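Local coordinates for structural protein VP1 (Trichodysplasia spinulosa-associated polyomavirus, PDB 4U60), which forms the jelly-roll coat subunit of the polyomavirus capsid, assembled here as a pentamer, and binds sialylated glycans such as the GM1 oligosaccharide, at residues Ile22-Leu27 / Asn270-Lys275; Trp90-Val95 / Thr225-Glu230; Glu138-Gln143 / Glu199-Tyr204. One frame throughout, in Å; residues are numbered along the deposited sequence. Where two conformers were deposited one is given.

Interaction 1 (Ile22-Leu27 / Asn270-Lys275); sequences ITTIEL and NILLRK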
loop_
_atom_site.group_PDB
_atom_site.type_symbol
_atom_site.label_atom_id
_atom_site.label_comp_id
_atom_site.label_asym_id
_atom_site.label_seq_id
_atom_site.Cartn_x
_atom_site.Cartn_y
_atom_site.Cartn_z
ATOM N N ILE C 22 2.347 -34.843 18.763
ATOM C CA ILE C 22 2.148 -33.910 17.648
ATOM C C ILE C 22 1.732 -34.682 16.409
ATOM O O ILE C 22 2.102 -35.838 16.232
ATOM C CB ILE C 22 3.451 -33.144 17.328
ATOM C CG1 ILE C 22 3.982 -32.420 18.577
ATOM C CG2 ILE C 22 3.254 -32.165 16.191
ATOM C CD1 ILE C 22 3.100 -31.291 19.052
ATOM N N THR C 23 0.965 -34.030 15.540
ATOM C CA THR C 23 0.635 -34.595 14.256
ATOM C C THR C 23 0.399 -33.435 13.304
ATOM O O THR C 23 0.183 -32.309 13.731
ATOM C CB THR C 23 -0.599 -35.528 14.322
ATOM O OG1 THR C 23 -0.621 -36.366 13.157
ATOM C CG2 THR C 23 -1.920 -34.752 14.422
ATOM N N THR C 24 0.461 -33.712 12.016
ATOM C CA THR C 24 0.221 -32.690 11.020
ATOM C C THR C 24 -0.812 -33.205 10.046
ATOM O O THR C 24 -0.886 -34.414 9.772
ATOM C CB THR C 24 1.499 -32.317 10.261
ATOM O OG1 THR C 24 1.962 -33.460 9.548
ATOM C CG2 THR C 24 2.585 -31.855 11.215
ATOM N N ILE C 25 -1.611 -32.282 9.531
ATOM C CA ILE C 25 -2.610 -32.592 8.536
ATOM C C ILE C 25 -2.314 -31.704 7.336
ATOM O O ILE C 25 -2.173 -30.486 7.473
ATOM C CB ILE C 25 -4.030 -32.272 9.061
ATOM C CG1 ILE C 25 -4.416 -33.245 10.177
ATOM C CG2 ILE C 25 -5.063 -32.270 7.926
ATOM C CD1 ILE C 25 -4.542 -34.687 9.743
ATOM N N GLU C 26 -2.243 -32.318 6.172
ATOM C CA GLU C 26 -2.026 -31.601 4.944
ATOM C C GLU C 26 -3.202 -31.878 4.022
ATOM O O GLU C 26 -3.650 -33.016 3.887
ATOM C CB GLU C 26 -0.709 -32.089 4.349
ATOM C CG GLU C 26 -0.269 -31.393 3.103
ATOM C CD GLU C 26 1.058 -31.940 2.614
ATOM O OE1 GLU C 26 2.007 -31.152 2.469
ATOM O OE2 GLU C 26 1.174 -33.162 2.383
ATOM N N LEU C 27 -3.725 -30.834 3.404
ATOM C CA LEU C 27 -4.817 -30.994 2.452
ATOM C C LEU C 27 -4.867 -29.820 1.518
ATOM O O LEU C 27 -4.220 -28.803 1.747
ATOM C CB LEU C 27 -6.158 -31.116 3.166
ATOM C CG LEU C 27 -6.693 -29.823 3.777
ATOM C CD1 LEU C 27 -8.212 -29.745 3.765
ATOM C CD2 LEU C 27 -6.182 -29.693 5.210
ATOM N N ASN C 270 -1.301 -26.759 5.597
ATOM C CA ASN C 270 -0.513 -27.665 6.425
ATOM C C ASN C 270 -0.697 -27.215 7.862
ATOM O O ASN C 270 -0.225 -26.151 8.255
ATOM C CB ASN C 270 0.968 -27.654 6.023
ATOM C CG ASN C 270 1.792 -28.695 6.774
ATOM O OD1 ASN C 270 2.180 -29.723 6.216
ATOM N ND2 ASN C 270 2.060 -28.434 8.044
ATOM N N ILE C 271 -1.407 -28.026 8.631
ATOM C CA ILE C 271 -1.816 -27.668 9.977
ATOM C C ILE C 271 -1.097 -28.544 10.999
ATOM O O ILE C 271 -1.088 -29.769 10.889
ATOM C CB ILE C 271 -3.347 -27.810 10.128
ATOM C CG1 ILE C 271 -4.045 -26.880 9.133
ATOM C CG2 ILE C 271 -3.765 -27.531 11.557
ATOM C CD1 ILE C 271 -5.471 -27.241 8.826
ATOM N N LEU C 272 -0.480 -27.895 11.974
ATOM C CA LEU C 272 0.204 -28.568 13.067
ATOM C C LEU C 272 -0.739 -28.664 14.241
ATOM O O LEU C 272 -1.331 -27.661 14.619
ATOM C CB LEU C 272 1.443 -27.767 13.457
ATOM C CG LEU C 272 2.264 -28.331 14.607
ATOM C CD1 LEU C 272 2.994 -29.577 14.152
ATOM C CD2 LEU C 272 3.242 -27.283 15.127
ATOM N N LEU C 273 -0.877 -29.865 14.814
ATOM C CA LEU C 273 -1.742 -30.075 15.987
ATOM C C LEU C 273 -0.990 -30.773 17.088
ATOM O O LEU C 273 -0.024 -31.513 16.833
ATOM C CB LEU C 273 -2.985 -30.900 15.652
ATOM C CG LEU C 273 -3.855 -30.319 14.537
ATOM C CD1 LEU C 273 -3.574 -31.072 13.247
ATOM C CD2 LEU C 273 -5.329 -30.400 14.858
ATOM N N ARG C 274 -1.446 -30.547 18.316
ATOM C CA ARG C 274 -0.820 -31.107 19.487
ATOM C C ARG C 274 -1.887 -31.637 20.424
ATOM O O ARG C 274 -3.036 -31.196 20.389
ATOM C CB ARG C 274 0.048 -30.068 20.201
ATOM C CG ARG C 274 -0.720 -28.934 20.864
ATOM C CD ARG C 274 0.211 -27.912 21.480
ATOM N NE ARG C 274 -0.511 -26.745 21.983
ATOM C CZ ARG C 274 0.055 -25.576 22.316
ATOM N NH1 ARG C 274 1.361 -25.395 22.209
ATOM N NH2 ARG C 274 -0.686 -24.580 22.768
ATOM N N LYS C 275 -1.496 -32.581 21.267
ATOM C CA LYS C 275 -2.426 -33.158 22.218
ATOM C C LYS C 275 -2.592 -32.262 23.432
ATOM O O LYS C 275 -1.607 -31.861 24.054
ATOM C CB LYS C 275 -1.960 -34.537 22.677
ATOM C CG LYS C 275 -2.127 -35.621 21.635
ATOM C CD LYS C 275 -1.664 -36.969 22.173
ATOM C CE LYS C 275 -1.607 -38.006 21.060
ATOM N NZ LYS C 275 -1.041 -39.295 21.539
#

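Interaction 2 (Trp90-Val95 / Thr225-Glu230); sequences WEAVSV and TVLLDE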
loop_
_atom_site.group_PDB
_atom_site.type_symbol
_atom_site.label_atom_id
_atom_site.label_comp_id
_atom_site.label_asym_id
_atom_site.label_seq_id
_atom_site.Cartn_x
_atom_site.Cartn_y
_atom_site.Cartn_z
ATOM N N TRP C 90 -7.175 -32.919 20.173
ATOM C CA TRP C 90 -6.199 -32.299 19.270
ATOM C C TRP C 90 -6.433 -30.805 19.284
ATOM O O TRP C 90 -7.566 -30.341 19.149
ATOM C CB TRP C 90 -6.328 -32.825 17.842
ATOM C CG TRP C 90 -5.858 -34.230 17.693
ATOM C CD1 TRP C 90 -6.621 -35.336 17.482
ATOM C CD2 TRP C 90 -4.503 -34.687 17.775
ATOM N NE1 TRP C 90 -5.819 -36.464 17.413
ATOM C CE2 TRP C 90 -4.516 -36.080 17.589
ATOM C CE3 TRP C 90 -3.275 -34.040 17.966
ATOM C CZ2 TRP C 90 -3.343 -36.852 17.591
ATOM C CZ3 TRP C 90 -2.118 -34.798 17.966
ATOM C CH2 TRP C 90 -2.159 -36.193 17.787
ATOM N N GLU C 91 -5.349 -30.055 19.464
ATOM C CA GLU C 91 -5.391 -28.596 19.472
ATOM C C GLU C 91 -4.616 -28.113 18.250
ATOM O O GLU C 91 -3.468 -28.476 18.081
ATOM C CB GLU C 91 -4.706 -28.108 20.737
ATOM C CG GLU C 91 -4.619 -26.605 20.903
ATOM C CD GLU C 91 -3.802 -26.210 22.111
ATOM O OE1 GLU C 91 -3.265 -27.109 22.801
ATOM O OE2 GLU C 91 -3.696 -24.991 22.384
ATOM N N ALA C 92 -5.264 -27.319 17.399
ATOM C CA ALA C 92 -4.613 -26.770 16.211
ATOM C C ALA C 92 -3.737 -25.590 16.632
ATOM O O ALA C 92 -4.222 -24.625 17.174
ATOM C CB ALA C 92 -5.656 -26.323 15.201
ATOM N N VAL C 93 -2.436 -25.703 16.382
ATOM C CA VAL C 93 -1.447 -24.747 16.875
ATOM C C VAL C 93 -1.130 -23.678 15.818
ATOM O O VAL C 93 -0.991 -22.514 16.140
ATOM C CB VAL C 93 -0.133 -25.470 17.213
ATOM C CG1 VAL C 93 0.937 -24.480 17.657
ATOM C CG2 VAL C 93 -0.355 -26.537 18.280
ATOM N N SER C 94 -1.015 -24.108 14.575
ATOM C CA SER C 94 -0.599 -23.221 13.488
ATOM C C SER C 94 -0.972 -23.807 12.152
ATOM O O SER C 94 -1.192 -25.017 12.028
ATOM C CB SER C 94 0.929 -23.004 13.548
ATOM O OG SER C 94 1.647 -24.220 13.385
ATOM N N VAL C 95 -0.996 -22.937 11.137
ATOM C CA VAL C 95 -1.270 -23.362 9.767
ATOM C C VAL C 95 -0.349 -22.616 8.814
ATOM O O VAL C 95 -0.118 -21.414 8.987
ATOM C CB VAL C 95 -2.744 -23.158 9.368
ATOM C CG1 VAL C 95 -3.181 -21.699 9.530
ATOM C CG2 VAL C 95 -2.994 -23.661 7.951
ATOM N N THR C 225 1.000 -19.188 10.170
ATOM C CA THR C 225 -0.038 -18.420 10.865
ATOM C C THR C 225 -0.329 -19.125 12.202
ATOM O O THR C 225 -0.716 -20.277 12.208
ATOM C CB THR C 225 -1.320 -18.380 10.037
ATOM O OG1 THR C 225 -1.045 -17.815 8.740
ATOM C CG2 THR C 225 -2.388 -17.579 10.756
ATOM N N VAL C 226 -0.093 -18.443 13.309
ATOM C CA VAL C 226 -0.335 -18.985 14.637
ATOM C C VAL C 226 -1.843 -18.967 14.910
ATOM O O VAL C 226 -2.495 -17.941 14.740
ATOM C CB VAL C 226 0.432 -18.172 15.700
ATOM C CG1 VAL C 226 0.084 -18.645 17.107
ATOM C CG2 VAL C 226 1.936 -18.271 15.463
ATOM N N LEU C 227 -2.381 -20.124 15.305
ATOM C CA LEU C 227 -3.807 -20.281 15.601
ATOM C C LEU C 227 -4.140 -20.186 17.098
ATOM O O LEU C 227 -5.311 -20.215 17.488
ATOM C CB LEU C 227 -4.319 -21.609 15.023
ATOM C CG LEU C 227 -4.230 -21.746 13.496
ATOM C CD1 LEU C 227 -4.495 -23.194 13.105
ATOM C CD2 LEU C 227 -5.225 -20.828 12.805
ATOM N N LEU C 228 -3.115 -20.095 17.931
ATOM C CA LEU C 228 -3.316 -19.908 19.369
ATOM C C LEU C 228 -3.993 -18.564 19.655
ATOM O O LEU C 228 -3.692 -17.554 19.022
ATOM C CB LEU C 228 -1.981 -19.969 20.090
ATOM C CG LEU C 228 -1.175 -21.266 19.909
ATOM C CD1 LEU C 228 0.050 -21.240 20.813
ATOM C CD2 LEU C 228 -2.004 -22.510 20.194
ATOM N N ASP C 229 -4.913 -18.546 20.605
ATOM C CA ASP C 229 -5.535 -17.281 20.997
ATOM C C ASP C 229 -4.671 -16.536 22.007
ATOM O O ASP C 229 -3.533 -16.938 22.283
ATOM C CB ASP C 229 -6.962 -17.521 21.484
ATOM C CG ASP C 229 -7.047 -18.278 22.808
ATOM O OD1 ASP C 229 -6.050 -18.414 23.547
ATOM O OD2 ASP C 229 -8.163 -18.758 23.099
ATOM N N GLU C 230 -5.220 -15.455 22.571
ATOM C CA GLU C 230 -4.499 -14.628 23.548
ATOM C C GLU C 230 -4.137 -15.366 24.842
ATOM O O GLU C 230 -3.222 -14.952 25.557
ATOM C CB GLU C 230 -5.274 -13.329 23.864
ATOM C CG GLU C 230 -6.709 -13.513 24.360
ATOM C CD GLU C 230 -7.736 -13.397 23.250
ATOM O OE1 GLU C 230 -7.630 -14.150 22.259
ATOM O OE2 GLU C 230 -8.666 -12.557 23.358
HETATM O O HOH W 1 0.211 -19.192 6.364
#

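Interaction 3 (Glu138-Gln143 / Glu199-Tyr204); sequences EPLELQ and ENTRYY. With EDO (1,2-ethanediol), chain S.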
loop_
_atom_site.group_PDB
_atom_site.type_symbol
_atom_site.label_atom_id
_atom_site.label_comp_id
_atom_site.label_asym_id
_atom_site.label_seq_id
_atom_site.Cartn_x
_atom_site.Cartn_y
_atom_site.Cartn_z
ATOM N N GLU C 138 -14.661 -27.244 14.954
ATOM C CA GLU C 138 -16.085 -27.507 14.746
ATOM C C GLU C 138 -16.465 -26.689 13.503
ATOM O O GLU C 138 -15.668 -25.888 13.052
ATOM C CB GLU C 138 -16.880 -27.090 15.974
ATOM C CG GLU C 138 -16.745 -25.629 16.344
ATOM C CD GLU C 138 -17.355 -25.375 17.692
ATOM O OE1 GLU C 138 -18.528 -24.967 17.724
ATOM O OE2 GLU C 138 -16.687 -25.613 18.725
ATOM N N PRO C 139 -17.651 -26.906 12.936
ATOM C CA PRO C 139 -17.992 -26.155 11.726
ATOM C C PRO C 139 -17.982 -24.644 11.911
ATOM O O PRO C 139 -18.293 -24.135 12.991
ATOM C CB PRO C 139 -19.405 -26.624 11.414
ATOM C CG PRO C 139 -19.431 -28.034 11.932
ATOM C CD PRO C 139 -18.638 -27.966 13.229
ATOM N N LEU C 140 -17.565 -23.953 10.858
ATOM C CA LEU C 140 -17.595 -22.502 10.853
ATOM C C LEU C 140 -19.039 -22.066 11.043
ATOM O O LEU C 140 -19.926 -22.552 10.354
ATOM C CB LEU C 140 -17.034 -21.956 9.547
ATOM C CG LEU C 140 -17.069 -20.441 9.364
ATOM C CD1 LEU C 140 -16.148 -19.700 10.334
ATOM C CD2 LEU C 140 -16.737 -20.059 7.926
ATOM N N GLU C 141 -19.266 -21.163 11.992
ATOM C CA GLU C 141 -20.594 -20.671 12.295
ATOM C C GLU C 141 -20.851 -19.445 11.428
ATOM O O GLU C 141 -20.008 -18.570 11.324
ATOM C CB GLU C 141 -20.729 -20.398 13.791
ATOM C CG GLU C 141 -20.791 -21.704 14.569
ATOM C CD GLU C 141 -20.429 -21.588 16.041
ATOM O OE1 GLU C 141 -19.351 -21.040 16.357
ATOM O OE2 GLU C 141 -21.210 -22.127 16.877
ATOM N N LEU C 142 -22.016 -19.433 10.790
ATOM C CA LEU C 142 -22.347 -18.448 9.756
ATOM C C LEU C 142 -23.489 -17.530 10.181
ATOM O O LEU C 142 -24.405 -17.945 10.915
ATOM C CB LEU C 142 -22.771 -19.151 8.469
ATOM C CG LEU C 142 -21.747 -20.081 7.811
ATOM C CD1 LEU C 142 -22.394 -20.842 6.661
ATOM C CD2 LEU C 142 -20.521 -19.308 7.339
ATOM N N GLN C 143 -23.425 -16.314 9.656
ATOM C CA GLN C 143 -24.469 -15.289 9.765
ATOM C C GLN C 143 -24.955 -14.995 8.358
ATOM O O GLN C 143 -24.159 -14.828 7.439
ATOM C CB GLN C 143 -23.913 -14.019 10.407
ATOM C CG GLN C 143 -24.828 -12.798 10.351
ATOM C CD GLN C 143 -26.082 -12.973 11.176
ATOM O OE1 GLN C 143 -26.027 -13.360 12.351
ATOM N NE2 GLN C 143 -27.225 -12.731 10.562
ATOM N N GLU C 199 -15.884 -19.160 18.625
ATOM C CA GLU C 199 -14.903 -19.133 19.688
ATOM C C GLU C 199 -13.808 -20.204 19.482
ATOM O O GLU C 199 -12.699 -20.056 19.967
ATOM C CB GLU C 199 -15.600 -19.331 21.037
ATOM C CG GLU C 199 -16.627 -18.232 21.355
ATOM C CD GLU C 199 -18.073 -18.468 20.865
ATOM O OE1 GLU C 199 -18.352 -19.381 20.031
ATOM O OE2 GLU C 199 -18.961 -17.691 21.347
ATOM N N ASN C 200 -14.142 -21.245 18.729
ATOM C CA ASN C 200 -13.282 -22.374 18.504
ATOM C C ASN C 200 -12.826 -22.499 17.042
ATOM O O ASN C 200 -12.436 -23.567 16.609
ATOM C CB ASN C 200 -14.052 -23.628 18.955
ATOM C CG ASN C 200 -13.153 -24.822 19.183
ATOM O OD1 ASN C 200 -12.015 -24.692 19.639
ATOM N ND2 ASN C 200 -13.686 -26.018 18.897
ATOM N N THR C 201 -12.854 -21.385 16.309
ATOM C CA THR C 201 -12.359 -21.281 14.929
ATOM C C THR C 201 -11.593 -19.979 14.786
ATOM O O THR C 201 -11.940 -18.979 15.403
ATOM C CB THR C 201 -13.529 -21.330 13.923
ATOM O OG1 THR C 201 -14.115 -22.649 13.970
ATOM C CG2 THR C 201 -13.107 -20.960 12.493
ATOM N N ARG C 202 -10.565 -19.972 13.967
ATOM C CA ARG C 202 -9.921 -18.718 13.577
ATOM C C ARG C 202 -10.228 -18.501 12.116
ATOM O O ARG C 202 -10.085 -19.418 11.311
ATOM C CB ARG C 202 -8.413 -18.806 13.762
ATOM C CG ARG C 202 -7.975 -19.327 15.114
ATOM C CD ARG C 202 -8.486 -18.480 16.277
ATOM N NE ARG C 202 -7.955 -19.051 17.500
ATOM C CZ ARG C 202 -8.652 -19.693 18.432
ATOM N NH1 ARG C 202 -9.990 -19.773 18.410
ATOM N NH2 ARG C 202 -7.988 -20.231 19.422
ATOM N N TYR C 203 -10.643 -17.297 11.753
ATOM C CA TYR C 203 -10.877 -16.985 10.334
ATOM C C TYR C 203 -10.245 -15.647 9.947
ATOM O O TYR C 203 -10.054 -14.763 10.785
ATOM C CB TYR C 203 -12.379 -17.000 9.952
ATOM C CG TYR C 203 -13.254 -16.041 10.728
ATOM C CD1 TYR C 203 -13.363 -14.696 10.363
ATOM C CD2 TYR C 203 -13.996 -16.484 11.818
ATOM C CE1 TYR C 203 -14.176 -13.824 11.082
ATOM C CE2 TYR C 203 -14.813 -15.633 12.538
ATOM C CZ TYR C 203 -14.897 -14.307 12.177
ATOM O OH TYR C 203 -15.691 -13.451 12.889
ATOM N N TYR C 204 -9.875 -15.564 8.671
ATOM C CA TYR C 204 -9.141 -14.423 8.124
ATOM C C TYR C 204 -9.681 -14.198 6.748
ATOM O O TYR C 204 -9.716 -15.122 5.946
ATOM C CB TYR C 204 -7.619 -14.700 8.034
ATOM C CG TYR C 204 -7.037 -15.335 9.268
ATOM C CD1 TYR C 204 -7.215 -16.695 9.519
ATOM C CD2 TYR C 204 -6.324 -14.593 10.183
ATOM C CE1 TYR C 204 -6.710 -17.289 10.665
ATOM C CE2 TYR C 204 -5.796 -15.193 11.334
ATOM C CZ TYR C 204 -5.996 -16.540 11.560
ATOM O OH TYR C 204 -5.487 -17.183 12.682
HETATM C C1 EDO S . -10.222 -22.210 21.174
HETATM O O1 EDO S . -9.700 -20.923 21.524
HETATM C C2 EDO S . -10.458 -23.066 22.422
HETATM O O2 EDO S . -11.723 -23.754 22.347
HETATM O O HOH W 2 -14.384 -23.968 11.530
HETATM O O HOH W 3 -16.716 -22.474 14.592
HETATM O O HOH W 4 -16.633 -22.194 17.404
HETATM O O HOH W 5 -20.779 -21.292 19.374
#

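Interaction 1 (Ile22-Leu27 / Asn270-Lys275)
Thr23 pairs with Leu273 and Ile25 with Ile271 through two rings of backbone hydrogen bonds, the regular ladder of an antiparallel sheet in this jelly-roll coat protein. The four bonds are near-straight, the shortest running from Ile271 N to Ile25 O at 2.8 Å. In the non-hydrogen-bonded positions, CA-H groups approach the same carbonyls: Thr24 CA lies 3.2 Å from Ile271 O.

Apolar contacts line both faces. On the face of Ile22, Thr24 and Leu272, Leu272 CD1 touches two methyls of the facing strand, 3.7 Å from Thr24 CG2 and 3.3 Å from Ile22 CG2, the latter closer than usual van der Waals contact. Leu272 reaches across because its CG stands anti to the backbone N (chi1 179°). Farther along, Ile22 CD1 rests on Arg274 CB at 3.5 Å. On the other face, Leu273 CD1 meets Ile25 CG1 at 3.9 Å, while Thr23 and Leu273 lie alongside each other.

Polar ends turn elsewhere: Glu26 to the Tyr268 hydroxyl, Arg274 to Glu91. Strand 260-279 runs between strand 12-29 and strand 86-99, with Ile25 and Ile271 packing on Leu242 of strand 241-254.

Interaction 2 (Trp90-Val95 / Thr225-Glu230)
Val95 and Thr225 form an antiparallel hydrogen-bonded pair, and Leu227 N adds a bond to Val93 O, so the short strand 225-226 is tied to strand 86-99 just where Val93 and Ser94 make a classic beta bulge opposite Leu272 of the jelly-roll sheet. The two Val95–Thr225 bonds are ordinary ladder bonds. The third differs: Leu227 N sits 2.9 Å from Val93 O but above the carbonyl plane, 40° out of it, as the chain leaves the ladder.

Leu227 is the main side chain here. Its CB points at strand 86-99, and the two methyls divide the work: CD1 lies 3.9 Å from Ala92 CB and against the backbone of Ser94, while CD2 meets Val95 CG1 at 4.0 Å. That valine methyl sits between its own backbone N and carbonyl carbon (chi1 57°), which also brings it within 3.8 Å of Thr225 CB. Ala92 O is buried here without a polar partner. Leu228 crosses Glu91 at about a right angle, CD2 lying 3.7 Å from OE2; that carboxylate is held by Gly234 N, Arg274 and Arg276. Beside the Val95–Thr225 pair, one water sits 3.0 Å from Thr225 OG1 and donates a weak bond to Val95 O.

Interaction 3 (Glu138-Gln143 / Glu199-Tyr204)
Two torsions bring Glu138 and Asn200 together: Glu138 CG sits between its backbone N and carbonyl carbon (chi1 59°) with the chain extended beyond, and Asn200 CG stands anti to its N (chi1 -162°). Asn200 ND2 then donates to Glu138 OE2 at 3.0 Å, which accepts on its anti lone pair, with carboxylate and amide planes 78° apart. The same oxygen also takes a salt bridge from Lys238, and Asn200 OD1 accepts from Leu236 N.

Two waters bridge Thr201 OG1 to the backbone, one donating to Glu138 O and the other probably to Pro139 O. Glu141 OE1 and Glu199 OE1 come within 4.2 Å of each other; a water donating to Glu141 OE2 and Glu199 OE1 bridges the two carboxylates, which would ease repulsion if both are ionised, and Asn198 N binds Glu141 OE1. Leu140 CD1 touches Thr201 CG2 at 3.9 Å and Tyr203 CD2 at 4.1 Å. A 1,2-ethanediol, probably from the crystallisation liquor, spans Arg202 NH2 and Asn200 OD1.

The contact joins the entry to strand 141-144, flanked by 177-179 and 191-193, to the start of strand 201-208, which pairs with 129-136 and, at Tyr204, with a strand of another subunit.

How the interactions relate
The three contacts nest along the chain: interaction 3 falls within the loop closed by interaction 2, itself inside that closed by interaction 1. All reach the same large antiparallel sheet of the jelly roll, interaction 3 through strand 201-208. Interactions 1 and 2 have centres about 10 Å apart and meet where strands 260-279 and 86-99 adjoin, through a probable hydrogen bond from Val93 N to Leu272 O. Interactions 2 and 3, about 13 Å apart, join where Arg202 NE probably bonds to Leu227 O and Tyr204 packs on Thr225. Interactions 1 and 3, with centres about 18 Å apart, do not touch. Segment 225-230 thus contacts both strand 86-99 and strand 201-208, whose Tyr203 and Tyr204 bind a neighbouring subunit of the pentamer.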